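DTDP-4-dehydrorhamnose reductase (Yersinia enterocolitica, PDB 5U9C) probably catalyses the NADPH-dependent reduction of dTDP-4-dehydro-beta-L-rhamnose to dTDP-L-rhamnose, the sugar nucleotide product of its biosynthetic pathway. Local coordinates at residues W205-S219 and I262-P276. Numbering follows the deposited sequence.
Sequences WAINKRHTGTLHFAS and IESIYMSILSDAPKP
The indole of Trp-205 reaches from helix 196-209 to the loop 262-276: the methyl of Ala-273 sits over the middle of its six-membered ring, CB 3.5 Å from the ring centroid, while CG of Lys-209, one helical turn on, covers the opposite face toward the rim. With CG anti to the backbone N (chi1 174°), the ring swings out from the helix, and its NE1 gives a weak, bent hydrogen bond to Asp-272 OD1 at 3.0 Å. Ring and carboxylate stand nearly perpendicular, 79° apart, and Lys-209 NZ adds a long salt bridge to the same oxygen. Ala-273 and Asp-272 belong to the type I turn 270-273, whose carbonyls of Leu-270 and Ala-273 are held by Lys-275 NZ. From this turn Leu-270 reaches inward; its CD1 lies over a face of the His-211 imidazole and meets Leu-215 CD1 tip to tip at 3.9 Å. Farther along, Phe-217 takes Pro-276 CG over one face, 3.9 Å from the ring centroid, whereas selenomethionine Met-267, its chain bent at chi2 and chi3, brings CE to 3.7 Å from Phe-217 CD2, with SE oblique to the ring, 5.4 Å from its centroid, a Met-aromatic contact. The imidazole of His-216, directed at the loop, donates from ND1 to Glu-263 O at 2.8 Å, the oxygen 25° out of the imidazole plane, and NE2 bonds Arg-153, so both ring nitrogens are engaged. Ser-264 OG accepts from the backbone N of Tyr-266 and of Met-267, an ST turn and ST motif, and also bonds Glu-120, which binds His-216 N. The loop 262-276 thus packs along helix 196-209 and strand 213-217, an outermost strand, within this chain, of the parallel sheet, where it pairs with strand 149-154, in this Rossmann-type fold.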
loop_
_atom_site.group_PDB
_atom_site.type_symbol
_atom_site.label_atom_id
_atom_site.label_comp_id
_atom_site.label_asym_id
_atom_site.label_seq_id
_atom_site.Cartn_x
_atom_site.Cartn_y
_atom_site.Cartn_z
ATOM N N TRP D 205 -33.885 24.161 -0.377
ATOM C CA TRP D 205 -34.586 23.294 -1.315
ATOM C C TRP D 205 -34.739 21.891 -0.721
ATOM O O TRP D 205 -35.812 21.295 -0.806
ATOM C CB TRP D 205 -33.840 23.243 -2.667
ATOM C CG TRP D 205 -34.398 22.260 -3.666
ATOM C CD1 TRP D 205 -35.305 22.515 -4.646
ATOM C CD2 TRP D 205 -34.083 20.859 -3.767
ATOM N NE1 TRP D 205 -35.578 21.365 -5.357
ATOM C CE2 TRP D 205 -34.852 20.333 -4.831
ATOM C CE3 TRP D 205 -33.244 20.000 -3.055
ATOM C CZ2 TRP D 205 -34.790 18.990 -5.210
ATOM C CZ3 TRP D 205 -33.179 18.658 -3.434
ATOM C CH2 TRP D 205 -33.950 18.170 -4.501
ATOM N N ALA D 206 -33.678 21.402 -0.082
ATOM C CA ALA D 206 -33.653 20.045 0.487
ATOM C C ALA D 206 -34.632 19.869 1.630
ATOM O O ALA D 206 -35.272 18.830 1.752
ATOM C CB ALA D 206 -32.249 19.689 0.946
ATOM N N ILE D 207 -34.728 20.889 2.471
ATOM C CA ILE D 207 -35.667 20.877 3.575
ATOM C C ILE D 207 -37.099 20.789 3.041
ATOM O O ILE D 207 -37.900 20.036 3.571
ATOM C CB ILE D 207 -35.518 22.136 4.446
ATOM C CG1 ILE D 207 -34.162 22.145 5.149
ATOM C CG2 ILE D 207 -36.635 22.202 5.498
ATOM C CD1 ILE D 207 -33.790 23.500 5.724
ATOM N N ASN D 208 -37.403 21.548 1.985
ATOM C CA ASN D 208 -38.745 21.571 1.394
ATOM C C ASN D 208 -39.136 20.220 0.778
ATOM O O ASN D 208 -40.295 19.824 0.852
ATOM C CB ASN D 208 -38.850 22.682 0.326
ATOM C CG ASN D 208 -40.248 22.799 -0.282
ATOM O OD1 ASN D 208 -40.413 22.732 -1.499
ATOM N ND2 ASN D 208 -41.249 22.934 0.554
ATOM N N LYS D 209 -38.182 19.548 0.141
ATOM C CA LYS D 209 -38.423 18.247 -0.493
ATOM C C LYS D 209 -38.209 17.076 0.437
ATOM O O LYS D 209 -38.603 15.969 0.108
ATOM C CB LYS D 209 -37.447 18.027 -1.674
ATOM C CG LYS D 209 -37.569 19.029 -2.805
ATOM C CD LYS D 209 -38.950 19.069 -3.470
ATOM C CE LYS D 209 -39.233 17.833 -4.315
ATOM N NZ LYS D 209 -38.363 17.758 -5.526
ATOM N N ARG D 210 -37.582 17.325 1.584
ATOM C CA ARG D 210 -37.171 16.261 2.499
ATOM C C ARG D 210 -36.326 15.229 1.732
ATOM O O ARG D 210 -36.537 14.030 1.847
ATOM C CB ARG D 210 -38.360 15.613 3.228
ATOM C CG ARG D 210 -39.153 16.590 4.088
ATOM C CD ARG D 210 -38.283 17.313 5.128
ATOM N NE ARG D 210 -39.060 18.299 5.875
ATOM C CZ ARG D 210 -39.800 18.030 6.948
ATOM N NH1 ARG D 210 -40.482 19.003 7.536
ATOM N NH2 ARG D 210 -39.873 16.794 7.436
ATOM N N HIS D 211 -35.374 15.716 0.945
ATOM C CA HIS D 211 -34.470 14.832 0.209
ATOM C C HIS D 211 -33.657 14.011 1.207
ATOM O O HIS D 211 -33.288 14.511 2.273
ATOM C CB HIS D 211 -33.540 15.632 -0.718
ATOM C CG HIS D 211 -32.640 14.767 -1.526
ATOM N ND1 HIS D 211 -33.113 13.929 -2.510
ATOM C CD2 HIS D 211 -31.302 14.574 -1.478
ATOM C CE1 HIS D 211 -32.105 13.256 -3.034
ATOM N NE2 HIS D 211 -30.996 13.631 -2.425
ATOM N N THR D 212 -33.403 12.745 0.878
ATOM C CA THR D 212 -32.672 11.848 1.774
ATOM C C THR D 212 -31.485 11.149 1.108
ATOM O O THR D 212 -31.420 11.047 -0.108
ATOM C CB THR D 212 -33.592 10.755 2.371
ATOM O OG1 THR D 212 -34.188 10.003 1.319
ATOM C CG2 THR D 212 -34.712 11.362 3.246
ATOM N N GLY D 213 -30.563 10.648 1.928
ATOM C CA GLY D 213 -29.394 9.925 1.419
ATOM C C GLY D 213 -28.093 10.681 1.633
ATOM O O GLY D 213 -27.986 11.450 2.569
ATOM N N THR D 214 -27.111 10.432 0.768
ATOM C CA THR D 214 -25.786 11.050 0.865
ATOM C C THR D 214 -25.461 11.750 -0.452
ATOM O O THR D 214 -25.622 11.162 -1.533
ATOM C CB THR D 214 -24.704 10.010 1.230
ATOM O OG1 THR D 214 -24.922 9.544 2.577
ATOM C CG2 THR D 214 -23.283 10.622 1.175
ATOM N N LEU D 215 -25.005 12.994 -0.357
ATOM C CA LEU D 215 -24.631 13.788 -1.521
ATOM C C LEU D 215 -23.323 14.519 -1.304
ATOM O O LEU D 215 -22.953 14.832 -0.181
ATOM C CB LEU D 215 -25.699 14.840 -1.806
ATOM C CG LEU D 215 -27.027 14.386 -2.384
ATOM C CD1 LEU D 215 -28.056 15.497 -2.277
ATOM C CD2 LEU D 215 -26.837 13.951 -3.834
ATOM N N HIS D 216 -22.629 14.766 -2.403
ATOM C CA HIS D 216 -21.424 15.578 -2.424
ATOM C C HIS D 216 -21.865 16.900 -3.034
ATOM O O HIS D 216 -22.462 16.906 -4.107
ATOM C CB HIS D 216 -20.406 14.935 -3.349
ATOM C CG HIS D 216 -19.764 13.722 -2.777
ATOM N ND1 HIS D 216 -18.694 13.100 -3.381
ATOM C CD2 HIS D 216 -19.957 13.087 -1.596
ATOM C CE1 HIS D 216 -18.304 12.084 -2.632
ATOM N NE2 HIS D 216 -19.061 12.044 -1.552
ATOM N N PHE D 217 -21.561 18.014 -2.372
ATOM C CA PHE D 217 -21.946 19.323 -2.881
ATOM C C PHE D 217 -20.698 20.200 -3.007
ATOM O O PHE D 217 -20.149 20.700 -2.003
ATOM C CB PHE D 217 -23.029 19.985 -2.001
ATOM C CG PHE D 217 -23.644 21.221 -2.636
ATOM C CD1 PHE D 217 -22.989 22.440 -2.574
ATOM C CD2 PHE D 217 -24.846 21.156 -3.319
ATOM C CE1 PHE D 217 -23.519 23.566 -3.165
ATOM C CE2 PHE D 217 -25.386 22.291 -3.908
ATOM C CZ PHE D 217 -24.720 23.496 -3.828
ATOM N N ALA D 218 -20.245 20.370 -4.250
ATOM C CA ALA D 218 -19.045 21.162 -4.533
ATOM C C ALA D 218 -18.984 21.625 -5.977
ATOM O O ALA D 218 -19.538 20.969 -6.880
ATOM C CB ALA D 218 -17.799 20.337 -4.226
ATOM N N SER D 219 -18.287 22.738 -6.193
ATOM C CA SER D 219 -18.071 23.248 -7.534
ATOM C C SER D 219 -17.220 22.233 -8.310
ATOM O O SER D 219 -16.429 21.482 -7.721
ATOM C CB SER D 219 -17.360 24.603 -7.491
ATOM O OG SER D 219 -18.101 25.559 -6.763
ATOM N N ILE D 262 -13.870 16.187 -4.432
ATOM C CA ILE D 262 -15.137 15.457 -4.496
ATOM C C ILE D 262 -15.983 15.898 -5.689
ATOM O O ILE D 262 -15.928 17.059 -6.112
ATOM C CB ILE D 262 -15.976 15.590 -3.222
ATOM C CG1 ILE D 262 -16.091 17.045 -2.773
ATOM C CG2 ILE D 262 -15.374 14.753 -2.096
ATOM C CD1 ILE D 262 -17.164 17.242 -1.715
ATOM N N GLU D 263 -16.704 14.945 -6.259
ATOM C CA GLU D 263 -17.651 15.205 -7.338
ATOM C C GLU D 263 -18.910 14.393 -7.044
ATOM O O GLU D 263 -18.900 13.499 -6.168
ATOM C CB GLU D 263 -17.053 14.900 -8.714
ATOM C CG GLU D 263 -16.763 13.456 -8.994
ATOM C CD GLU D 263 -15.856 13.291 -10.202
ATOM O OE1 GLU D 263 -14.724 13.787 -10.177
ATOM O OE2 GLU D 263 -16.260 12.634 -11.163
ATOM N N SER D 264 -20.012 14.755 -7.690
ATOM C CA SER D 264 -21.275 14.062 -7.455
ATOM C C SER D 264 -21.762 13.357 -8.682
ATOM O O SER D 264 -21.680 13.887 -9.794
ATOM C CB SER D 264 -22.361 15.033 -7.004
ATOM O OG SER D 264 -23.593 14.350 -6.744
ATOM N N ILE D 265 -22.271 12.154 -8.473
ATOM C CA ILE D 265 -22.936 11.403 -9.540
ATOM C C ILE D 265 -24.447 11.459 -9.347
ATOM O O ILE D 265 -25.179 10.917 -10.156
ATOM C CB ILE D 265 -22.512 9.935 -9.564
ATOM C CG1 ILE D 265 -22.680 9.294 -8.175
ATOM C CG2 ILE D 265 -21.068 9.854 -10.017
ATOM C CD1 ILE D 265 -22.516 7.784 -8.157
ATOM N N TYR D 266 -24.919 12.089 -8.268
ATOM C CA TYR D 266 -26.361 12.146 -7.986
ATOM C C TYR D 266 -27.018 13.531 -8.033
ATOM O O TYR D 266 -28.237 13.607 -7.988
ATOM C CB TYR D 266 -26.675 11.516 -6.601
ATOM C CG TYR D 266 -26.313 10.039 -6.435
ATOM C CD1 TYR D 266 -26.555 9.117 -7.450
ATOM C CD2 TYR D 266 -25.841 9.556 -5.228
ATOM C CE1 TYR D 266 -26.257 7.777 -7.291
ATOM C CE2 TYR D 266 -25.545 8.213 -5.054
ATOM C CZ TYR D 266 -25.755 7.328 -6.089
ATOM O OH TYR D 266 -25.465 6.001 -5.944
HETATM N N MSE D 267 -26.240 14.606 -8.112
HETATM C CA MSE D 267 -26.827 15.951 -8.111
HETATM C C MSE D 267 -27.664 16.199 -9.342
HETATM O O MSE D 267 -28.701 16.865 -9.258
HETATM C CB MSE D 267 -25.750 17.011 -7.931
HETATM C CG MSE D 267 -25.247 17.006 -6.484
HETATM SE SE MSE D 267 -26.472 17.966 -5.273
HETATM C CE MSE D 267 -26.382 19.597 -6.350
ATOM N N SER D 268 -27.258 15.638 -10.482
ATOM C CA SER D 268 -28.005 15.831 -11.733
ATOM C C SER D 268 -29.422 15.240 -11.741
ATOM O O SER D 268 -30.254 15.683 -12.505
ATOM C CB SER D 268 -27.205 15.285 -12.922
ATOM O OG SER D 268 -27.210 13.865 -12.922
ATOM N N ILE D 269 -29.701 14.238 -10.916
ATOM C CA ILE D 269 -31.064 13.690 -10.889
ATOM C C ILE D 269 -32.045 14.576 -10.104
ATOM O O ILE D 269 -33.256 14.390 -10.217
ATOM C CB ILE D 269 -31.145 12.205 -10.430
ATOM C CG1 ILE D 269 -30.615 11.997 -9.013
ATOM C CG2 ILE D 269 -30.395 11.304 -11.408
ATOM C CD1 ILE D 269 -30.652 10.547 -8.571
ATOM N N LEU D 270 -31.529 15.540 -9.331
ATOM C CA LEU D 270 -32.371 16.475 -8.578
ATOM C C LEU D 270 -32.651 17.634 -9.537
ATOM O O LEU D 270 -32.071 18.701 -9.431
ATOM C CB LEU D 270 -31.634 16.927 -7.322
ATOM C CG LEU D 270 -31.101 15.777 -6.479
ATOM C CD1 LEU D 270 -30.478 16.320 -5.210
ATOM C CD2 LEU D 270 -32.203 14.784 -6.148
ATOM N N SER D 271 -33.547 17.392 -10.488
ATOM C CA SER D 271 -33.827 18.346 -11.587
ATOM C C SER D 271 -34.027 19.816 -11.225
ATOM O O SER D 271 -33.434 20.678 -11.866
ATOM C CB SER D 271 -35.004 17.854 -12.448
ATOM O OG SER D 271 -36.165 17.671 -11.653
ATOM N N ASP D 272 -34.817 20.121 -10.203
ATOM C CA ASP D 272 -35.048 21.541 -9.877
ATOM C C ASP D 272 -34.215 22.085 -8.703
ATOM O O ASP D 272 -34.451 23.195 -8.253
ATOM C CB ASP D 272 -36.546 21.805 -9.642
ATOM C CG ASP D 272 -37.073 21.131 -8.391
ATOM O OD1 ASP D 272 -36.487 20.118 -7.944
ATOM O OD2 ASP D 272 -38.092 21.614 -7.849
ATOM N N ALA D 273 -33.242 21.319 -8.215
ATOM C CA ALA D 273 -32.434 21.786 -7.094
ATOM C C ALA D 273 -31.409 22.809 -7.556
ATOM O O ALA D 273 -30.901 22.695 -8.661
ATOM C CB ALA D 273 -31.711 20.626 -6.440
ATOM N N PRO D 274 -31.108 23.808 -6.714
ATOM C CA PRO D 274 -30.040 24.757 -7.047
ATOM C C PRO D 274 -28.695 24.012 -6.993
ATOM O O PRO D 274 -28.401 23.359 -5.986
ATOM C CB PRO D 274 -30.114 25.803 -5.929
ATOM C CG PRO D 274 -31.287 25.453 -5.093
ATOM C CD PRO D 274 -31.658 24.046 -5.374
ATOM N N LYS D 275 -27.894 24.131 -8.049
ATOM C CA LYS D 275 -26.643 23.387 -8.172
ATOM C C LYS D 275 -25.391 24.248 -8.215
ATOM O O LYS D 275 -25.465 25.425 -8.537
ATOM C CB LYS D 275 -26.717 22.520 -9.439
ATOM C CG LYS D 275 -27.940 21.586 -9.443
ATOM C CD LYS D 275 -28.061 20.716 -10.671
ATOM C CE LYS D 275 -29.332 19.886 -10.618
ATOM N NZ LYS D 275 -30.586 20.716 -10.677
ATOM N N PRO D 276 -24.224 23.659 -7.884
ATOM C CA PRO D 276 -23.010 24.448 -8.003
ATOM C C PRO D 276 -22.635 24.539 -9.470
ATOM O O PRO D 276 -23.226 23.855 -10.307
ATOM C CB PRO D 276 -21.965 23.632 -7.241
ATOM C CG PRO D 276 -22.616 22.361 -6.853
ATOM C CD PRO D 276 -23.921 22.262 -7.557
HETATM O O HOH W 1 -16.968 18.792 -7.819
#